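Local coordinates for 150aa long hypothetical histidine triad nucleotide-binding protein (Sulfolobus tokodaii, PDB 2EO4) that probably binds nucleotides as a zinc-containing member of the histidine triad family, perhaps with adenylylsulfatase activity, at residues Y14-D19 with L127-I132; L33-V38 with H96-P101; K41-N46 with I92-V97. All coordinates share one frame; numbering follows the deposited sequence.

Contacts 1 and 2 reach the same antiparallel sheet and touch each other. Their centres are about 12 Å apart. Val16 CG2 of contact 1 lies 4.0 Å from Thr36 CG2 of contact 2, and Leu128 CD1 lies 3.9 Å from Gly34 CA. Contact 3 shares His96 and Val97 with contact 2, and both touch the phosphate ion in the predicted active site. Their centres are about 14 Å apart. Contact 3 also holds two ligands of the zinc ion, which is about 9 Å from the His96 side chain. Contacts 1 and 3 lie on opposite sides of the chain's centre, about 20 Å apart, yet a salt bridge links them: Glu18 OE2 to Lys41 NZ, 2.8 Å.

Contact 1: residues Y14-D19 with L127-I132; sequences YFVYED and LLQKII
Gln129 reaches out from helix 122-143 to the carbonyl of Phe15. It ties the C-terminal helix to strand 15-18, an outermost strand of the antiparallel sheet in this HIT-family chain. The helix meets the strand at a classic beta bulge, in which Val16 and Tyr17 are set against the single residue Ala24 of strand 22-26. Here the CA atoms of Val16 and Gln129 come within 5.4 Å of each other.

The side chain of Gln129 carries the polar part of the contact. Its CG is anti to the backbone N (chi1 174°), and the chain stays extended beyond CG. This brings the amide across to the strand. NE2 donates a hydrogen bond of 3.0 Å to Phe15 O, with an N-H...O angle of 155°. The acceptor lies near the amide plane of Gln129, while NE2 is somewhat tilted from the carbonyl plane of Phe15. A water accepts a hydrogen bond from Phe15 N and a weak one from the same NE2, so it bridges the two residues.

The amide oxygen turns to Tyr14. OE1 sits at the edge of the Tyr14 ring, 3.8 Å from CD2. The two side chains cross at about a right angle, with ring and amide planes 60° apart, and they do not stack. The Tyr14 ring also meets that of Tyr125. The Phe15 side chain sets out away from residues 127-132, touches Arg133 further along the helix, and makes a cation-pi contact with Arg9.

Beyond Gln129 the contact is apolar. Val16 and Ile132 cross obliquely. Ile132 also touches Ala72 of helix 52-72. The methyl CG1 of Val16 lies 3.9 Å from Gln129 CA, and Ile132 CG2 packs 3.7 Å from Val16 CB.

Contact 2: residues L33-V38 with H96-P101; sequences LGHTLV and HVHIIP. With PO4 (phosphate ion), chain C.
Val38 and Ile99 pack closely, with Val38 CG2 3.5 Å from Ile99 CD1. Val97 and Thr36 point to this same buried face, which helix 52-72 covers through Val61, Ser66 and Ile69. The backbones pair as well. Thr36 pairs with Ile99, and Val38 with Val97, each by two hydrogen bonds. At the far end the Pro101 ring lies against the backbone of Leu33 and Gly34, with CG 3.4 Å from Leu33 O.

These are neighbouring antiparallel strands, 36-40 and 97-102, at the heart of the HIT sheet. Strand 97-102 begins within the predicted histidine triad motif. His96, the predicted nucleotidylated histidine, lies just before it.

The other face carries Leu37 and His98 and leads to a phosphate ion probably picked up during crystallisation. The more open side is at His98, which is partly exposed. Its ND1 shares a hydrogen bond of 3.0 Å with His35 NE2. The rings meet at their edges, their planes at 45°. CG1 of Ile100 covers one face of the His35 ring, 3.7 Å from its centroid, and His35 ND1 is hydrogen-bonded to Val31 N. Leu37 lies alongside His98, its CD2 3.2 Å from His98 ND1. The opposite nitrogen of His98, NE2, donates to phosphate O2 at 3.0 Å and more weakly to O1. The His96 ring meets phosphate O1 in plane, and its NE2 donates to that oxygen over 2.6 Å at 167°.

Contact 3: residues K41-N46 with I92-V97; sequences KKHFEN and IFHLHV. With ZN (zinc ion), chain B; PO4 (phosphate ion), chain C.
His43 and His94 hold one zinc ion between two loops, through ND1 of each ring, at 2.0 Å from His43 ND1 and 2.1 Å from His94 ND1. Cys1 and Cys4 complete the Cys2His2 site. The two ND1 atoms are close because both bind the metal, and no hydrogen bond joins them. The ring planes stand at 82°.

Each ring is fixed at its second nitrogen too. His43 NE2 donates to Glu45 OE2 over 3.0 Å, in the His43 ring plane but from above the carboxylate. His94 NE2 is hydrogen-bonded to Pro40 O. The bend of Glu45 at chi2 (-65°) brings its carboxylate beside Phe93, with OE1 3.5 Å from Phe93 CB and the carboxylate nearly parallel to the ring.

The loops are also joined by Leu95 N, which donates to Phe44 O over 2.8 Å. Leu95 packs on Leu55 and Leu58 of helix 52-72. Away from the zinc, His94 O accepts a hydrogen bond of 2.7 Å from His96 ND1. With an alanine in place of His96, His94 O would probably lose its donor and the phosphate would be held less closely. Ile92 N binds phosphate O4 over 3.1 Å, almost straight.

The chemistry implies a second shell: Glu45 and the Pro40 carbonyl probably help to orient the two zinc-bound rings, and the His94 carbonyl the ring of His96.

Contact 1: residues Y14-D19 with L127-I132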
loop_
_atom_site.group_PDB
_atom_site.type_symbol
_atom_site.label_atom_id
_atom_site.label_comp_id
_atom_site.label_asym_id
_atom_site.label_seq_id
_atom_site.Cartn_x
_atom_site.Cartn_y
_atom_site.Cartn_z
ATOM N N TYR A 14 -18.756 2.895 -10.278
ATOM C CA TYR A 14 -18.977 1.486 -10.589
ATOM C C TYR A 14 -18.346 0.563 -9.550
ATOM O O TYR A 14 -17.128 0.402 -9.510
ATOM C CB TYR A 14 -18.418 1.144 -11.976
ATOM C CG TYR A 14 -19.234 1.709 -13.116
ATOM C CD1 TYR A 14 -19.203 3.072 -13.417
ATOM C CD2 TYR A 14 -20.060 0.885 -13.878
ATOM C CE1 TYR A 14 -19.978 3.599 -14.451
ATOM C CE2 TYR A 14 -20.839 1.399 -14.913
ATOM C CZ TYR A 14 -20.794 2.756 -15.192
ATOM O OH TYR A 14 -21.566 3.271 -16.210
ATOM N N PHE A 15 -19.186 -0.046 -8.718
ATOM C CA PHE A 15 -18.711 -0.961 -7.680
ATOM C C PHE A 15 -18.325 -2.325 -8.241
ATOM O O PHE A 15 -19.043 -2.884 -9.070
ATOM C CB PHE A 15 -19.796 -1.197 -6.619
ATOM C CG PHE A 15 -20.082 -0.010 -5.751
ATOM C CD1 PHE A 15 -20.724 1.111 -6.266
ATOM C CD2 PHE A 15 -19.724 -0.019 -4.405
ATOM C CE1 PHE A 15 -21.008 2.203 -5.454
ATOM C CE2 PHE A 15 -20.002 1.068 -3.584
ATOM C CZ PHE A 15 -20.646 2.183 -4.109
ATOM N N VAL A 16 -17.197 -2.861 -7.783
ATOM C CA VAL A 16 -16.770 -4.192 -8.201
ATOM C C VAL A 16 -16.743 -5.084 -6.962
ATOM O O VAL A 16 -16.617 -6.306 -7.059
ATOM C CB VAL A 16 -15.376 -4.195 -8.888
ATOM C CG1 VAL A 16 -15.437 -3.384 -10.182
ATOM C CG2 VAL A 16 -14.314 -3.646 -7.947
ATOM N N TYR A 17 -16.863 -4.456 -5.795
ATOM C CA TYR A 17 -16.895 -5.167 -4.521
ATOM C C TYR A 17 -17.562 -4.309 -3.461
ATOM O O TYR A 17 -17.379 -3.091 -3.419
ATOM C CB TYR A 17 -15.487 -5.522 -4.024
ATOM C CG TYR A 17 -15.503 -6.189 -2.658
ATOM C CD1 TYR A 17 -15.701 -7.562 -2.536
ATOM C CD2 TYR A 17 -15.382 -5.436 -1.488
ATOM C CE1 TYR A 17 -15.780 -8.175 -1.286
ATOM C CE2 TYR A 17 -15.461 -6.037 -0.226
ATOM C CZ TYR A 17 -15.660 -7.407 -0.137
ATOM O OH TYR A 17 -15.743 -8.013 1.098
ATOM N N GLU A 18 -18.337 -4.944 -2.594
ATOM C CA GLU A 18 -18.983 -4.206 -1.526
ATOM C C GLU A 18 -19.497 -5.122 -0.432
ATOM O O GLU A 18 -20.017 -6.204 -0.706
ATOM C CB GLU A 18 -20.140 -3.354 -2.072
ATOM C CG GLU A 18 -20.888 -2.560 -0.995
ATOM C CD GLU A 18 -21.969 -1.640 -1.556
ATOM O OE1 GLU A 18 -22.478 -1.908 -2.664
ATOM O OE2 GLU A 18 -22.323 -0.654 -0.875
ATOM N N ASP A 19 -19.289 -4.699 0.807
ATOM C CA ASP A 19 -19.802 -5.417 1.964
ATOM C C ASP A 19 -20.286 -4.343 2.925
ATOM O O ASP A 19 -20.391 -3.176 2.543
ATOM C CB ASP A 19 -18.753 -6.347 2.612
ATOM C CG ASP A 19 -17.503 -5.631 3.078
ATOM O OD1 ASP A 19 -17.598 -4.518 3.636
ATOM O OD2 ASP A 19 -16.407 -6.212 2.910
ATOM N N LEU A 127 -18.145 -3.125 -18.801
ATOM C CA LEU A 127 -17.444 -4.382 -19.034
ATOM C C LEU A 127 -16.484 -4.744 -17.906
ATOM O O LEU A 127 -16.494 -5.872 -17.410
ATOM C CB LEU A 127 -16.673 -4.326 -20.352
ATOM C CG LEU A 127 -15.873 -5.588 -20.687
ATOM C CD1 LEU A 127 -16.807 -6.790 -20.747
ATOM C CD2 LEU A 127 -15.151 -5.401 -22.009
ATOM N N LEU A 128 -15.646 -3.794 -17.503
ATOM C CA LEU A 128 -14.689 -4.055 -16.434
ATOM C C LEU A 128 -15.379 -4.457 -15.142
ATOM O O LEU A 128 -14.930 -5.370 -14.452
ATOM C CB LEU A 128 -13.808 -2.823 -16.193
ATOM C CG LEU A 128 -12.494 -2.785 -16.976
ATOM C CD1 LEU A 128 -11.610 -3.944 -16.529
ATOM C CD2 LEU A 128 -12.772 -2.865 -18.470
ATOM N N GLN A 129 -16.469 -3.773 -14.815
ATOM C CA GLN A 129 -17.216 -4.079 -13.604
ATOM C C GLN A 129 -17.720 -5.519 -13.644
ATOM O O GLN A 129 -17.555 -6.278 -12.692
ATOM C CB GLN A 129 -18.410 -3.134 -13.469
ATOM C CG GLN A 129 -19.333 -3.467 -12.306
ATOM C CD GLN A 129 -20.597 -2.635 -12.311
ATOM O OE1 GLN A 129 -21.344 -2.628 -13.290
ATOM N NE2 GLN A 129 -20.848 -1.931 -11.215
ATOM N N LYS A 130 -18.333 -5.888 -14.762
ATOM C CA LYS A 130 -18.880 -7.231 -14.919
ATOM C C LYS A 130 -17.831 -8.346 -14.868
ATOM O O LYS A 130 -18.030 -9.350 -14.182
ATOM C CB LYS A 130 -19.692 -7.296 -16.221
ATOM C CG LYS A 130 -20.900 -6.356 -16.217
ATOM C CD LYS A 130 -21.553 -6.239 -17.594
ATOM C CE LYS A 130 -22.637 -5.165 -17.608
ATOM N NZ LYS A 130 -23.758 -5.454 -16.670
ATOM N N ILE A 131 -16.713 -8.183 -15.569
ATOM C CA ILE A 131 -15.691 -9.223 -15.552
ATOM C C ILE A 131 -14.981 -9.319 -14.202
ATOM O O ILE A 131 -14.652 -10.414 -13.749
ATOM C CB ILE A 131 -14.632 -9.013 -16.655
ATOM C CG1 ILE A 131 -13.941 -7.664 -16.471
ATOM C CG2 ILE A 131 -15.286 -9.101 -18.025
ATOM C CD1 ILE A 131 -12.785 -7.460 -17.411
ATOM N N ILE A 132 -14.741 -8.180 -13.558
ATOM C CA ILE A 132 -14.083 -8.203 -12.258
ATOM C C ILE A 132 -15.000 -8.850 -11.221
ATOM O O ILE A 132 -14.549 -9.653 -10.404
ATOM C CB ILE A 132 -13.681 -6.780 -11.794
ATOM C CG1 ILE A 132 -12.597 -6.228 -12.724
ATOM C CG2 ILE A 132 -13.175 -6.825 -10.350
ATOM C CD1 ILE A 132 -12.253 -4.752 -12.489
HETATM O O HOH W 1 -22.091 0.061 -9.284
#

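Contact 2: residues L33-V38 with H96-P101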
loop_
_atom_site.group_PDB
_atom_site.type_symbol
_atom_site.label_atom_id
_atom_site.label_comp_id
_atom_site.label_asym_id
_atom_site.label_seq_id
_atom_site.Cartn_x
_atom_site.Cartn_y
_atom_site.Cartn_z
ATOM N N LEU A 33 -5.879 -0.069 -17.452
ATOM C CA LEU A 33 -7.119 -0.823 -17.538
ATOM C C LEU A 33 -7.404 -1.624 -16.267
ATOM O O LEU A 33 -6.597 -2.455 -15.852
ATOM C CB LEU A 33 -7.059 -1.764 -18.745
ATOM C CG LEU A 33 -8.319 -2.581 -19.026
ATOM C CD1 LEU A 33 -8.892 -2.197 -20.388
ATOM C CD2 LEU A 33 -7.975 -4.057 -18.985
ATOM N N GLY A 34 -8.555 -1.366 -15.651
ATOM C CA GLY A 34 -8.918 -2.082 -14.438
ATOM C C GLY A 34 -8.532 -1.379 -13.145
ATOM O O GLY A 34 -8.771 -1.909 -12.061
ATOM N N HIS A 35 -7.933 -0.194 -13.260
ATOM C CA HIS A 35 -7.520 0.596 -12.096
ATOM C C HIS A 35 -8.722 0.714 -11.158
ATOM O O HIS A 35 -9.785 1.201 -11.547
ATOM C CB HIS A 35 -7.052 1.981 -12.570
ATOM C CG HIS A 35 -6.511 2.861 -11.484
ATOM N ND1 HIS A 35 -5.970 4.102 -11.744
ATOM C CD2 HIS A 35 -6.452 2.700 -10.140
ATOM C CE1 HIS A 35 -5.602 4.668 -10.608
ATOM N NE2 HIS A 35 -5.884 3.839 -9.619
ATOM N N THR A 36 -8.541 0.263 -9.920
ATOM C CA THR A 36 -9.609 0.264 -8.927
ATOM C C THR A 36 -9.164 0.852 -7.596
ATOM O O THR A 36 -7.979 0.828 -7.259
ATOM C CB THR A 36 -10.106 -1.182 -8.700
ATOM O OG1 THR A 36 -10.696 -1.661 -9.910
ATOM C CG2 THR A 36 -11.130 -1.252 -7.565
ATOM N N LEU A 37 -10.124 1.389 -6.848
ATOM C CA LEU A 37 -9.849 1.975 -5.545
ATOM C C LEU A 37 -10.605 1.179 -4.486
ATOM O O LEU A 37 -11.800 0.931 -4.629
ATOM C CB LEU A 37 -10.309 3.431 -5.528
ATOM C CG LEU A 37 -9.823 4.180 -6.771
ATOM C CD1 LEU A 37 -10.573 5.475 -6.948
ATOM C CD2 LEU A 37 -8.322 4.409 -6.654
ATOM N N VAL A 38 -9.902 0.763 -3.438
ATOM C CA VAL A 38 -10.528 0.009 -2.359
ATOM C C VAL A 38 -10.650 0.976 -1.199
ATOM O O VAL A 38 -9.672 1.615 -0.806
ATOM C CB VAL A 38 -9.674 -1.198 -1.931
ATOM C CG1 VAL A 38 -10.392 -1.972 -0.829
ATOM C CG2 VAL A 38 -9.417 -2.101 -3.129
ATOM N N HIS A 96 -8.082 5.538 0.633
ATOM C CA HIS A 96 -8.315 4.594 -0.444
ATOM C C HIS A 96 -7.001 4.020 -0.919
ATOM O O HIS A 96 -5.970 4.699 -0.912
ATOM C CB HIS A 96 -9.054 5.240 -1.619
ATOM C CG HIS A 96 -8.354 6.421 -2.217
ATOM N ND1 HIS A 96 -8.210 7.618 -1.552
ATOM C CD2 HIS A 96 -7.821 6.607 -3.448
ATOM C CE1 HIS A 96 -7.623 8.494 -2.349
ATOM N NE2 HIS A 96 -7.378 7.906 -3.506
ATOM N N VAL A 97 -7.052 2.755 -1.314
ATOM C CA VAL A 97 -5.880 2.052 -1.816
ATOM C C VAL A 97 -6.056 1.849 -3.310
ATOM O O VAL A 97 -7.094 1.361 -3.755
ATOM C CB VAL A 97 -5.732 0.668 -1.145
ATOM C CG1 VAL A 97 -4.581 -0.105 -1.783
ATOM C CG2 VAL A 97 -5.482 0.846 0.348
ATOM N N HIS A 98 -5.045 2.240 -4.077
ATOM C CA HIS A 98 -5.079 2.079 -5.525
ATOM C C HIS A 98 -4.587 0.686 -5.901
ATOM O O HIS A 98 -3.613 0.202 -5.335
ATOM C CB HIS A 98 -4.129 3.073 -6.205
ATOM C CG HIS A 98 -4.512 4.509 -6.042
ATOM N ND1 HIS A 98 -5.235 5.195 -6.992
ATOM C CD2 HIS A 98 -4.229 5.403 -5.065
ATOM C CE1 HIS A 98 -5.381 6.452 -6.609
ATOM N NE2 HIS A 98 -4.779 6.605 -5.443
ATOM N N ILE A 99 -5.269 0.053 -6.855
ATOM C CA ILE A 99 -4.840 -1.235 -7.388
ATOM C C ILE A 99 -4.716 -0.911 -8.872
ATOM O O ILE A 99 -5.720 -0.726 -9.565
ATOM C CB ILE A 99 -5.884 -2.358 -7.207
ATOM C CG1 ILE A 99 -6.152 -2.601 -5.721
ATOM C CG2 ILE A 99 -5.345 -3.662 -7.825
ATOM C CD1 ILE A 99 -7.256 -3.643 -5.461
ATOM N N ILE A 100 -3.477 -0.823 -9.345
ATOM C CA ILE A 100 -3.188 -0.476 -10.732
ATOM C C ILE A 100 -2.538 -1.654 -11.458
ATOM O O ILE A 100 -1.383 -1.993 -11.204
ATOM C CB ILE A 100 -2.241 0.747 -10.781
ATOM C CG1 ILE A 100 -2.883 1.917 -10.028
ATOM C CG2 ILE A 100 -1.950 1.136 -12.231
ATOM C CD1 ILE A 100 -1.972 3.134 -9.873
ATOM N N PRO A 101 -3.279 -2.296 -12.372
ATOM C CA PRO A 101 -2.761 -3.444 -13.125
ATOM C C PRO A 101 -1.633 -3.117 -14.095
ATOM O O PRO A 101 -1.582 -2.029 -14.671
ATOM C CB PRO A 101 -3.998 -3.962 -13.865
ATOM C CG PRO A 101 -5.142 -3.531 -12.983
ATOM C CD PRO A 101 -4.722 -2.124 -12.616
HETATM P P PO4 C . -5.093 9.980 -4.526
HETATM O O1 PO4 C . -6.119 9.230 -5.288
HETATM O O2 PO4 C . -4.175 9.032 -3.847
HETATM O O3 PO4 C . -4.314 10.837 -5.470
HETATM O O4 PO4 C . -5.758 10.840 -3.509
#

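Contact 3: residues K41-N46 with I92-V97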
loop_
_atom_site.group_PDB
_atom_site.type_symbol
_atom_site.label_atom_id
_atom_site.label_comp_id
_atom_site.label_asym_id
_atom_site.label_seq_id
_atom_site.Cartn_x
_atom_site.Cartn_y
_atom_site.Cartn_z
ATOM N N LYS A 41 -15.841 2.211 4.104
ATOM C CA LYS A 41 -16.994 3.086 3.910
ATOM C C LYS A 41 -16.934 4.263 4.876
ATOM O O LYS A 41 -17.334 5.378 4.532
ATOM C CB LYS A 41 -18.298 2.304 4.084
ATOM C CG LYS A 41 -18.572 1.367 2.921
ATOM C CD LYS A 41 -19.922 0.691 3.039
ATOM C CE LYS A 41 -20.222 -0.140 1.803
ATOM N NZ LYS A 41 -21.606 -0.708 1.840
ATOM N N LYS A 42 -16.430 4.017 6.082
ATOM C CA LYS A 42 -16.299 5.082 7.068
ATOM C C LYS A 42 -15.217 6.044 6.585
ATOM O O LYS A 42 -14.185 5.620 6.059
ATOM C CB LYS A 42 -15.913 4.516 8.435
ATOM C CG LYS A 42 -15.716 5.590 9.492
ATOM C CD LYS A 42 -15.489 4.989 10.868
ATOM C CE LYS A 42 -15.326 6.077 11.918
ATOM N NZ LYS A 42 -15.146 5.508 13.283
ATOM N N HIS A 43 -15.456 7.337 6.774
ATOM C CA HIS A 43 -14.529 8.369 6.330
ATOM C C HIS A 43 -13.326 8.608 7.246
ATOM O O HIS A 43 -13.477 8.942 8.418
ATOM C CB HIS A 43 -15.291 9.688 6.146
ATOM C CG HIS A 43 -14.464 10.790 5.563
ATOM N ND1 HIS A 43 -14.448 11.076 4.213
ATOM C CD2 HIS A 43 -13.610 11.667 6.143
ATOM C CE1 HIS A 43 -13.621 12.083 3.989
ATOM N NE2 HIS A 43 -13.100 12.458 5.143
ATOM N N PHE A 44 -12.132 8.424 6.688
ATOM C CA PHE A 44 -10.866 8.663 7.382
ATOM C C PHE A 44 -10.058 9.501 6.394
ATOM O O PHE A 44 -10.022 9.185 5.207
ATOM C CB PHE A 44 -10.121 7.352 7.667
ATOM C CG PHE A 44 -10.775 6.493 8.707
ATOM C CD1 PHE A 44 -10.795 6.888 10.042
ATOM C CD2 PHE A 44 -11.366 5.285 8.356
ATOM C CE1 PHE A 44 -11.394 6.087 11.013
ATOM C CE2 PHE A 44 -11.969 4.476 9.318
ATOM C CZ PHE A 44 -11.980 4.880 10.649
ATOM N N GLU A 45 -9.425 10.566 6.874
ATOM C CA GLU A 45 -8.648 11.448 6.004
ATOM C C GLU A 45 -7.567 10.730 5.209
ATOM O O GLU A 45 -7.334 11.038 4.035
ATOM C CB GLU A 45 -8.002 12.565 6.824
ATOM C CG GLU A 45 -8.990 13.585 7.365
ATOM C CD GLU A 45 -9.666 14.377 6.262
ATOM O OE1 GLU A 45 -8.954 15.070 5.505
ATOM O OE2 GLU A 45 -10.908 14.304 6.150
ATOM N N ASN A 46 -6.902 9.784 5.861
ATOM C CA ASN A 46 -5.830 9.026 5.232
ATOM C C ASN A 46 -5.553 7.753 6.026
ATOM O O ASN A 46 -6.236 7.462 7.009
ATOM C CB ASN A 46 -4.564 9.885 5.150
ATOM C CG ASN A 46 -4.110 10.378 6.512
ATOM O OD1 ASN A 46 -3.839 9.581 7.407
ATOM N ND2 ASN A 46 -4.028 11.698 6.674
ATOM N N ILE A 92 -7.831 13.045 -2.949
ATOM C CA ILE A 92 -9.143 12.701 -2.403
ATOM C C ILE A 92 -8.855 12.306 -0.961
ATOM O O ILE A 92 -8.201 11.294 -0.697
ATOM C CB ILE A 92 -9.817 11.519 -3.135
ATOM C CG1 ILE A 92 -10.019 11.860 -4.614
ATOM C CG2 ILE A 92 -11.173 11.228 -2.493
ATOM C CD1 ILE A 92 -10.699 10.758 -5.416
ATOM N N PHE A 93 -9.338 13.115 -0.026
ATOM C CA PHE A 93 -9.066 12.870 1.378
ATOM C C PHE A 93 -10.031 11.957 2.114
ATOM O O PHE A 93 -10.650 12.327 3.115
ATOM C CB PHE A 93 -8.885 14.222 2.068
ATOM C CG PHE A 93 -7.732 15.001 1.504
ATOM C CD1 PHE A 93 -6.432 14.739 1.924
ATOM C CD2 PHE A 93 -7.928 15.902 0.461
ATOM C CE1 PHE A 93 -5.344 15.352 1.311
ATOM C CE2 PHE A 93 -6.845 16.520 -0.161
ATOM C CZ PHE A 93 -5.550 16.243 0.265
ATOM N N HIS A 94 -10.130 10.746 1.579
ATOM C CA HIS A 94 -10.937 9.654 2.107
ATOM C C HIS A 94 -10.022 8.477 1.796
ATOM O O HIS A 94 -9.766 8.184 0.628
ATOM C CB HIS A 94 -12.248 9.498 1.330
ATOM C CG HIS A 94 -13.093 8.347 1.793
ATOM N ND1 HIS A 94 -14.348 8.514 2.340
ATOM C CD2 HIS A 94 -12.862 7.011 1.790
ATOM C CE1 HIS A 94 -14.853 7.334 2.654
ATOM N NE2 HIS A 94 -13.971 6.404 2.332
ATOM N N LEU A 95 -9.516 7.828 2.839
ATOM C CA LEU A 95 -8.600 6.704 2.685
ATOM C C LEU A 95 -8.986 5.724 1.588
ATOM O O LEU A 95 -10.075 5.154 1.602
ATOM C CB LEU A 95 -8.478 5.950 4.017
ATOM C CG LEU A 95 -7.736 4.606 4.046
ATOM C CD1 LEU A 95 -6.338 4.732 3.461
ATOM C CD2 LEU A 95 -7.671 4.125 5.489
ATOM N N HIS A 96 -8.082 5.538 0.633
ATOM C CA HIS A 96 -8.315 4.594 -0.444
ATOM C C HIS A 96 -7.001 4.020 -0.919
ATOM O O HIS A 96 -5.970 4.699 -0.912
ATOM C CB HIS A 96 -9.054 5.240 -1.619
ATOM C CG HIS A 96 -8.354 6.421 -2.217
ATOM N ND1 HIS A 96 -8.210 7.618 -1.552
ATOM C CD2 HIS A 96 -7.821 6.607 -3.448
ATOM C CE1 HIS A 96 -7.623 8.494 -2.349
ATOM N NE2 HIS A 96 -7.378 7.906 -3.506
ATOM N N VAL A 97 -7.052 2.755 -1.314
ATOM C CA VAL A 97 -5.880 2.052 -1.816
ATOM C C VAL A 97 -6.056 1.849 -3.310
ATOM O O VAL A 97 -7.094 1.361 -3.755
ATOM C CB VAL A 97 -5.732 0.668 -1.145
ATOM C CG1 VAL A 97 -4.581 -0.105 -1.783
ATOM C CG2 VAL A 97 -5.482 0.846 0.348
HETATM ZN ZN ZN B . -15.424 10.283 2.666
HETATM P P PO4 C . -5.093 9.980 -4.526
HETATM O O1 PO4 C . -6.119 9.230 -5.288
HETATM O O2 PO4 C . -4.175 9.032 -3.847
HETATM O O3 PO4 C . -4.314 10.837 -5.470
HETATM O O4 PO4 C . -5.758 10.840 -3.509
#